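Predicted HD superfamily hydrolase (uncultured Thermotogales bacterium, PDB 2PQ7) is a predicted metal-dependent hydrolase of the HD superfamily that binds iron(III) ions within an all-helical domain. Local coordinates at residues E47-E52 against G125-D130; A59-L64 against A103-A108. All blocks are in the same frame, centred on the assembly; numbering follows the deposited sequence. Where two conformers were deposited one is given.

Contact 1 of 2, residues E47-E52 against G125-D130; sequences EIASRE and GKILQD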
loop_
_atom_site.group_PDB
_atom_site.type_symbol
_atom_site.label_atom_id
_atom_site.label_comp_id
_atom_site.label_asym_id
_atom_site.label_seq_id
_atom_site.Cartn_x
_atom_site.Cartn_y
_atom_site.Cartn_z
ATOM N N GLU A 47 8.621 -20.965 6.039
ATOM C CA GLU A 47 8.984 -21.034 4.612
ATOM C C GLU A 47 10.486 -21.320 4.450
ATOM O O GLU A 47 10.934 -22.273 3.749
ATOM C CB GLU A 47 8.663 -19.702 3.930
ATOM C CG GLU A 47 7.245 -19.152 4.109
ATOM N N ILE A 48 11.283 -20.537 5.167
ATOM C CA ILE A 48 12.717 -20.619 5.022
ATOM C C ILE A 48 13.226 -22.017 5.454
ATOM O O ILE A 48 13.961 -22.695 4.704
ATOM C CB ILE A 48 13.410 -19.519 5.815
ATOM C CG1 ILE A 48 13.070 -18.148 5.216
ATOM C CG2 ILE A 48 14.914 -19.748 5.843
ATOM C CD1 ILE A 48 13.403 -17.008 6.159
ATOM N N ALA A 49 12.869 -22.450 6.665
ATOM C CA ALA A 49 13.338 -23.736 7.190
ATOM C C ALA A 49 12.903 -24.924 6.305
ATOM O O ALA A 49 13.676 -25.850 6.038
ATOM C CB ALA A 49 12.870 -23.908 8.621
ATOM N N SER A 50 11.675 -24.883 5.840
ATOM C CA SER A 50 11.199 -25.913 4.931
ATOM C C SER A 50 12.019 -25.956 3.655
ATOM O O SER A 50 12.530 -26.997 3.245
ATOM C CB SER A 50 9.743 -25.656 4.582
ATOM O OG SER A 50 8.939 -25.926 5.685
ATOM N N ARG A 51 12.202 -24.824 3.023
ATOM C CA ARG A 51 12.931 -24.821 1.747
ATOM C C ARG A 51 14.441 -25.068 1.892
ATOM O O ARG A 51 15.072 -25.618 1.003
ATOM C CB ARG A 51 12.682 -23.524 0.995
ATOM C CG ARG A 51 11.247 -23.444 0.518
ATOM C CD ARG A 51 10.929 -22.167 -0.198
ATOM N NE ARG A 51 9.506 -22.113 -0.542
ATOM N N GLU A 52 15.010 -24.682 3.021
ATOM C CA GLU A 52 16.433 -24.894 3.300
ATOM C C GLU A 52 16.733 -26.295 3.839
ATOM O O GLU A 52 17.879 -26.653 4.037
ATOM C CB GLU A 52 16.884 -23.852 4.329
ATOM C CG GLU A 52 16.836 -22.439 3.789
ATOM C CD GLU A 52 17.906 -22.117 2.781
ATOM O OE1 GLU A 52 19.045 -22.584 2.900
ATOM O OE2 GLU A 52 17.658 -21.299 1.859
ATOM N N GLY A 125 19.675 -19.525 14.295
ATOM C CA GLY A 125 19.826 -18.101 14.477
ATOM C C GLY A 125 19.852 -17.304 13.178
ATOM O O GLY A 125 19.298 -16.231 13.118
ATOM N N LYS A 126 20.446 -17.872 12.147
ATOM C CA LYS A 126 20.499 -17.265 10.847
ATOM C C LYS A 126 19.107 -17.195 10.233
ATOM O O LYS A 126 18.698 -16.166 9.689
ATOM C CB LYS A 126 21.506 -18.004 9.978
ATOM C CG LYS A 126 22.961 -17.672 10.444
ATOM C CD LYS A 126 23.995 -18.448 9.628
ATOM C CE LYS A 126 25.401 -18.366 10.249
ATOM N NZ LYS A 126 26.334 -19.428 9.696
ATOM N N ILE A 127 18.369 -18.297 10.288
ATOM C CA ILE A 127 17.002 -18.345 9.789
ATOM C C ILE A 127 16.133 -17.358 10.542
ATOM O O ILE A 127 15.361 -16.601 9.919
ATOM C CB ILE A 127 16.420 -19.754 9.901
ATOM C CG1 ILE A 127 17.163 -20.667 8.913
ATOM C CG2 ILE A 127 14.911 -19.753 9.660
ATOM C CD1 ILE A 127 16.825 -22.102 9.040
ATOM N N LEU A 128 16.289 -17.283 11.852
ATOM C CA LEU A 128 15.484 -16.384 12.676
ATOM C C LEU A 128 15.732 -14.955 12.282
ATOM O O LEU A 128 14.794 -14.185 12.111
ATOM C CB LEU A 128 15.780 -16.563 14.170
ATOM C CG LEU A 128 15.076 -15.564 15.086
ATOM C CD1 LEU A 128 13.536 -15.629 14.936
ATOM C CD2 LEU A 128 15.480 -15.788 16.515
ATOM N N GLN A 129 17.015 -14.578 12.188
ATOM C CA GLN A 129 17.344 -13.228 11.802
ATOM C C GLN A 129 16.814 -12.887 10.424
ATOM O O GLN A 129 16.212 -11.820 10.253
ATOM C CB GLN A 129 18.829 -12.978 11.914
ATOM C CG GLN A 129 19.145 -11.546 11.759
ATOM C CD GLN A 129 20.566 -11.232 12.227
ATOM O OE1 GLN A 129 21.544 -11.583 11.576
ATOM N NE2 GLN A 129 20.681 -10.561 13.360
ATOM N N ASP A 130 16.914 -13.794 9.458
ATOM C CA ASP A 130 16.357 -13.548 8.168
ATOM C C ASP A 130 14.848 -13.341 8.242
ATOM O O ASP A 130 14.303 -12.431 7.604
ATOM C CB ASP A 130 16.611 -14.716 7.212
ATOM C CG ASP A 130 18.031 -14.787 6.684
ATOM O OD1 ASP A 130 18.867 -13.854 6.935
ATOM O OD2 ASP A 130 18.301 -15.783 5.955
#

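Contact 2 of 2, residues A59-L64 against A103-A108; sequences AIIAAL and AEVSKA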
loop_
_atom_site.group_PDB
_atom_site.type_symbol
_atom_site.label_atom_id
_atom_site.label_comp_id
_atom_site.label_asym_id
_atom_site.label_seq_id
_atom_site.Cartn_x
_atom_site.Cartn_y
_atom_site.Cartn_z
ATOM N N ALA A 59 13.237 -23.549 14.295
ATOM C CA ALA A 59 12.965 -22.297 13.613
ATOM C C ALA A 59 11.655 -21.658 14.036
ATOM O O ALA A 59 11.591 -20.491 14.359
ATOM C CB ALA A 59 13.045 -22.526 12.136
ATOM N N ILE A 60 10.596 -22.475 14.082
ATOM C CA ILE A 60 9.291 -22.009 14.479
ATOM C C ILE A 60 9.236 -21.526 15.918
ATOM O O ILE A 60 8.687 -20.460 16.196
ATOM C CB ILE A 60 8.252 -23.152 14.319
ATOM C CG1 ILE A 60 8.026 -23.405 12.838
ATOM C CG2 ILE A 60 6.942 -22.857 15.021
ATOM C CD1 ILE A 60 7.448 -22.190 12.050
ATOM N N ILE A 61 9.775 -22.356 16.810
ATOM C CA ILE A 61 9.779 -22.037 18.233
ATOM C C ILE A 61 10.630 -20.787 18.493
ATOM O O ILE A 61 10.195 -19.902 19.228
ATOM C CB ILE A 61 10.130 -23.252 19.094
ATOM C CG1 ILE A 61 8.958 -24.286 18.979
ATOM C CG2 ILE A 61 10.352 -22.870 20.529
ATOM C CD1 ILE A 61 9.252 -25.577 19.648
ATOM N N ALA A 62 11.774 -20.716 17.827
ATOM C CA ALA A 62 12.580 -19.534 18.029
ATOM C C ALA A 62 11.847 -18.263 17.537
ATOM O O ALA A 62 11.861 -17.230 18.179
ATOM C CB ALA A 62 13.798 -19.713 17.279
ATOM N N ALA A 63 11.202 -18.341 16.377
ATOM C CA ALA A 63 10.412 -17.226 15.877
ATOM C C ALA A 63 9.282 -16.833 16.817
ATOM O O ALA A 63 9.039 -15.663 17.045
ATOM C CB ALA A 63 9.836 -17.570 14.524
ATOM N N LEU A 64 8.558 -17.830 17.324
ATOM C CA LEU A 64 7.454 -17.523 18.259
ATOM C C LEU A 64 7.929 -16.829 19.528
ATOM O O LEU A 64 7.280 -15.931 20.050
ATOM C CB LEU A 64 6.662 -18.787 18.594
ATOM C CG LEU A 64 5.517 -19.104 17.664
ATOM C CD1 LEU A 64 4.894 -20.371 18.195
ATOM C CD2 LEU A 64 4.510 -17.904 17.713
ATOM N N ALA A 103 19.356 -25.090 23.954
ATOM C CA ALA A 103 20.515 -24.190 23.842
ATOM C C ALA A 103 20.515 -23.517 22.486
ATOM O O ALA A 103 20.821 -22.340 22.377
ATOM C CB ALA A 103 21.767 -24.945 24.072
ATOM N N GLU A 104 20.180 -24.228 21.444
ATOM C CA GLU A 104 20.222 -23.641 20.110
ATOM C C GLU A 104 19.142 -22.569 19.965
ATOM O O GLU A 104 19.362 -21.501 19.389
ATOM C CB GLU A 104 20.106 -24.695 18.969
ATOM C CG GLU A 104 20.088 -24.051 17.574
ATOM C CD GLU A 104 20.422 -24.992 16.435
ATOM O OE1 GLU A 104 20.969 -26.076 16.704
ATOM O OE2 GLU A 104 20.171 -24.629 15.252
ATOM N N VAL A 105 17.932 -22.890 20.376
ATOM C CA VAL A 105 16.853 -21.920 20.308
ATOM C C VAL A 105 17.174 -20.686 21.137
ATOM O O VAL A 105 16.941 -19.537 20.680
ATOM C CB VAL A 105 15.480 -22.524 20.741
ATOM C CG1 VAL A 105 14.396 -21.460 20.876
ATOM C CG2 VAL A 105 15.060 -23.584 19.753
ATOM N N SER A 106 17.649 -20.906 22.359
ATOM C CA SER A 106 17.976 -19.795 23.236
ATOM C C SER A 106 19.080 -18.883 22.623
ATOM O O SER A 106 18.906 -17.659 22.627
ATOM C CB SER A 106 18.352 -20.296 24.630
ATOM O OG SER A 106 17.263 -20.991 25.235
ATOM N N LYS A 107 20.136 -19.473 22.056
ATOM C CA LYS A 107 21.243 -18.724 21.470
ATOM C C LYS A 107 20.689 -17.977 20.275
ATOM O O LYS A 107 21.082 -16.814 19.997
ATOM C CB LYS A 107 22.341 -19.686 21.027
ATOM C CG LYS A 107 23.580 -18.959 20.476
ATOM C CD LYS A 107 24.747 -19.966 20.092
ATOM N N ALA A 108 19.800 -18.574 19.499
ATOM C CA ALA A 108 19.246 -17.881 18.350
ATOM C C ALA A 108 18.522 -16.628 18.767
ATOM O O ALA A 108 18.626 -15.573 18.144
ATOM C CB ALA A 108 18.304 -18.808 17.576
#

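Contact 1 of 2, residues E47-E52 against G125-D130
Ile48 and Ile127 meet in the buried helical core of the HD domain, where helix 35-52 packs against helix 123-133. Both side chains leave their backbones toward the partner helix and lie alongside one another, pointing contrary ways. The CG2 methyls make the nearest touch, with Ile48 CG2 3.8 Å from Ile127 CG2, and Ile48 CG2 also rests against Ile127 CG1. In each isoleucine CG2 is anti to the backbone N, while CG1 lies beside that N (chi1 -66° in Ile48, -68° in Ile127); only the ends of the ethyl arms go elsewhere. The short segments run at 136° to each other with their axes 10.2 Å apart. The arm of Ile127 ends against Ala49, whose single methyl leaves room for it, with Ile127 CD1 4.3 Å from Ala49 CA and nearly as close to its CB. Asp130 offers its apolar methylene to the interface, while OD1 accepts a hydrogen bond from Trp191 N and OD2 one from Thr192 N, just before helix 193-217, so both oxygens of the buried carboxylate, probably ionised, receive a backbone N-H. The arm of Ile48 runs roughly perpendicular to the side chain of Asp130, with Ile48 CD1 4.1 Å from Asp130 CB.

Contact 2 of 2, residues A59-L64 against A103-A108
Val105 presses one methyl, CG1, onto the surface of helix 56-65 at Ala62, and the apolar contact between the segments is built round that group. Val105 CG1 sits 3.9 Å from Ala62 CA and is about as close to the CB of that alanine, touching the backbone as well as the side chain. Its rotamer explains the reach: with CG1 anti to the backbone N (chi1 171°), the methyl points at Ala62, while CG2 stays beside that N. Alanine suits the opposite side because its short side chain allows a close approach, the CA atoms of Ala62 and Val105 being 5.4 Å apart. Ile61 contributes at the margin, its CG2 methyl 4.3 Å from Val105 CG1. Both segments belong to the helical HD domain, and helix 56-65 leads directly to His66 and Asp67, the adjacent iron ligands that give the fold its name. Ala62 and Ala108 both rest on Thr124, at the start of helix 123-133, so small residues here let a third helix come close.

Among the polar groups, Glu104 reaches both Lys58, by a salt bridge from OE1 to NZ that joins helix 99-111 to helix 56-65, and Thr124, by a hydrogen bond from OE2 to OG1. Toward the C-terminal end of 59-64, Ala63 O is hydrogen-bonded to ND1 of the metal ligand His66.

How the contacts relate
Contacts 1 and 2 have centres 11 Å apart and form one continuous core within the HD domain. Along the chain the order is 47-52, 59-64, 103-108, 125-130, so contact 2 falls wholly between the two halves of contact 1. Helices 35-52 and 56-65 are consecutive, as are 99-111 and 123-133; each contact joins one helix of the first pair to one of the second. The contacts also touch directly: Ala49 CB lies 3.8 Å from Ala59 CB, and Leu128 CD1 lies 3.6 Å from Ala63 CA. These four helices carry or lead into five of the six iron ligands, His37, His66, Asp67, His112 and Asp132, the sixth, His80, lying on helix 80-91.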